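Local coordinates for protein MdcA (Pseudomonas aeruginosa, PDB 5VIT) that probably acts as the transferase subunit of malonate decarboxylase, exchanging acetyl for malonyl on the acyl carrier protein of the complex, at residues 27-31 against 32-36. Residues are numbered along the deposited sequence; the frame is centred on the assembly and turned at random.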
ATOM      1  N   GLY A  27      -1.943  38.358  58.354  1.00 62.97           N
ATOM      2  CA  GLY A  27      -0.843  39.211  58.754  1.00 65.02           C
ATOM      3  C   GLY A  27       0.286  39.124  57.751  1.00 64.89           C
ATOM      4  O   GLY A  27       0.856  40.133  57.340  1.00 65.72           O
ATOM      5  N   LEU A  28       0.586  37.897  57.341  1.00 69.26           N
ATOM      6  CA  LEU A  28       1.673  37.618  56.408  1.00 66.74           C
ATOM      7  C   LEU A  28       1.458  38.241  55.021  1.00 64.67           C
ATOM      8  O   LEU A  28       2.412  38.428  54.268  1.00 64.81           O
ATOM      9  CB  LEU A  28       1.856  36.101  56.292  1.00 61.31           C
ATOM     10  CG  LEU A  28       2.816  35.510  55.258  1.00 67.23           C
ATOM     11  CD1 LEU A  28       4.240  36.050  55.410  1.00 73.13           C
ATOM     12  CD2 LEU A  28       2.804  33.997  55.361  1.00 62.75           C
ATOM     13  N   ALA A  29       0.214  38.586  54.697  1.00 64.08           N
ATOM     14  CA  ALA A  29      -0.127  39.038  53.350  1.00 58.81           C
ATOM     15  C   ALA A  29      -0.666  40.463  53.322  1.00 59.54           C
ATOM     16  O   ALA A  29      -1.206  40.951  54.317  1.00 63.60           O
ATOM     17  CB  ALA A  29      -1.140  38.087  52.725  1.00 55.94           C
ATOM     18  N   ASP A  30      -0.524  41.114  52.166  1.00 52.64           N
ATOM     19  CA  ASP A  30      -1.007  42.479  51.954  1.00 51.32           C
ATOM     20  C   ASP A  30      -2.172  42.497  50.958  1.00 54.35           C
ATOM     21  O   ASP A  30      -2.010  42.822  49.772  1.00 48.00           O
ATOM     22  CB  ASP A  30       0.142  43.386  51.474  1.00 56.29           C
ATOM     23  CG  ASP A  30      -0.328  44.784  51.064  1.00 61.65           C
ATOM     24  OD1 ASP A  30      -1.207  45.355  51.746  1.00 53.46           O
ATOM     25  OD2 ASP A  30       0.189  45.312  50.052  1.00 63.88           O
ATOM     26  N   GLY A  31      -3.359  42.163  51.456  1.00 55.32           N
ATOM     27  CA  GLY A  31      -4.518  42.024  50.599  1.00 50.30           C
ATOM     28  C   GLY A  31      -4.359  40.735  49.820  1.00 46.53           C
ATOM     29  O   GLY A  31      -4.203  39.667  50.408  1.00 44.62           O
ATOM     30  N   ALA A  32      -4.368  40.838  48.496  1.00 45.18           N
ATOM     31  CA  ALA A  32      -4.240  39.667  47.635  1.00 43.10           C
ATOM     32  C   ALA A  32      -2.777  39.332  47.342  1.00 43.73           C
ATOM     33  O   ALA A  32      -2.472  38.295  46.757  1.00 41.32           O
ATOM     34  CB  ALA A  32      -5.001  39.893  46.334  1.00 44.63           C
ATOM     35  N   VAL A  33      -1.869  40.210  47.756  1.00 45.32           N
ATOM     36  CA  VAL A  33      -0.468  40.051  47.393  1.00 47.46           C
ATOM     37  C   VAL A  33       0.342  39.380  48.498  1.00 46.87           C
ATOM     38  O   VAL A  33       0.336  39.822  49.645  1.00 51.05           O
ATOM     39  CB  VAL A  33       0.166  41.409  47.040  1.00 49.13           C
ATOM     40  CG1 VAL A  33       1.636  41.244  46.741  1.00 44.65           C
ATOM     41  CG2 VAL A  33      -0.564  42.049  45.863  1.00 39.23           C
ATOM     42  N   LEU A  34       1.024  38.297  48.141  1.00 46.97           N
ATOM     43  CA  LEU A  34       1.908  37.600  49.062  1.00 46.27           C
ATOM     44  C   LEU A  34       3.352  38.018  48.855  1.00 50.03           C
ATOM     45  O   LEU A  34       3.813  38.160  47.723  1.00 47.48           O
ATOM     46  CB  LEU A  34       1.793  36.080  48.903  1.00 48.62           C
ATOM     47  CG  LEU A  34       0.678  35.355  49.661  1.00 53.26           C
ATOM     48  CD1 LEU A  34       0.580  33.903  49.211  1.00 45.47           C
ATOM     49  CD2 LEU A  34       0.918  35.428  51.160  1.00 49.03           C
ATOM     50  N   PRO A  35       4.072  38.221  49.961  1.00 53.43           N
ATOM     51  CA  PRO A  35       5.503  38.501  49.905  1.00 52.46           C
ATOM     52  C   PRO A  35       6.279  37.277  49.444  1.00 54.15           C
ATOM     53  O   PRO A  35       6.094  36.176  49.984  1.00 53.75           O
ATOM     54  CB  PRO A  35       5.850  38.863  51.355  1.00 57.16           C
ATOM     55  CG  PRO A  35       4.549  39.234  51.981  1.00 61.12           C
ATOM     56  CD  PRO A  35       3.544  38.344  51.327  1.00 57.84           C
ATOM     57  N   ARG A  36       7.145  37.475  48.455  1.00 50.16           N
ATOM     58  CA  ARG A  36       7.988  36.405  47.935  1.00 53.17           C
ATOM     59  C   ARG A  36       8.848  35.762  49.037  1.00 57.55           C
ATOM     60  O   ARG A  36       9.211  34.592  48.945  1.00 53.70           O
ATOM     61  CB  ARG A  36       8.861  36.955  46.805  1.00 51.36           C
ATOM     62  CG  ARG A  36       9.925  36.018  46.287  1.00 52.83           C
ATOM     63  CD  ARG A  36      10.598  36.590  45.048  1.00 48.22           C
ATOM     64  NE  ARG A  36      11.075  37.953  45.257  1.00 54.56           N
ATOM     65  CZ  ARG A  36      10.525  39.032  44.705  1.00 54.39           C
ATOM     66  NH1 ARG A  36       9.475  38.915  43.894  1.00 49.28           N
ATOM     67  NH2 ARG A  36      11.029  40.233  44.958  1.00 58.66           N
TER
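Asp30 and Val33 pair through their backbones to close a tight type II' beta turn, with Gly31 and Ala32 at its corners and a single antiparallel hydrogen-bonded pair at its base. The evidence is a reciprocal pair of hydrogen bonds: Asp30 N donates to Val33 O at 3.0 Å with an N-H...O angle of 163°, whereas the return bond from Val33 N to Asp30 O, 3.3 Å long, is weak. The positive phi of Gly31, 74°, is the backbone shape required at the first corner of a II' turn.

The apolar contact lies next to the bridge, between Ala29 and Leu34. The methyl of Ala29 meets one branch of the leucine, CB to CD2 of Leu34 being 3.7 Å. Leu34 reaches back although its CB points away from 27-31, because chi1 of -85° sets CG anti to its carbonyl carbon. Both side chains also touch Phe212, and backbone bonds of Ala32 and Leu34 to Val213 join the short, weakly bonded strand 33-34 to strand 212-215, as an outermost strand of the parallel sheet within this chain.

Charge acts on another side: Asp30 directs OD2 to a salt bridge with Arg159, on which Val33 also packs. At the open end of the turn, CG and CD of the Pro35 ring both approach Leu28 O, each at 3.2 Å.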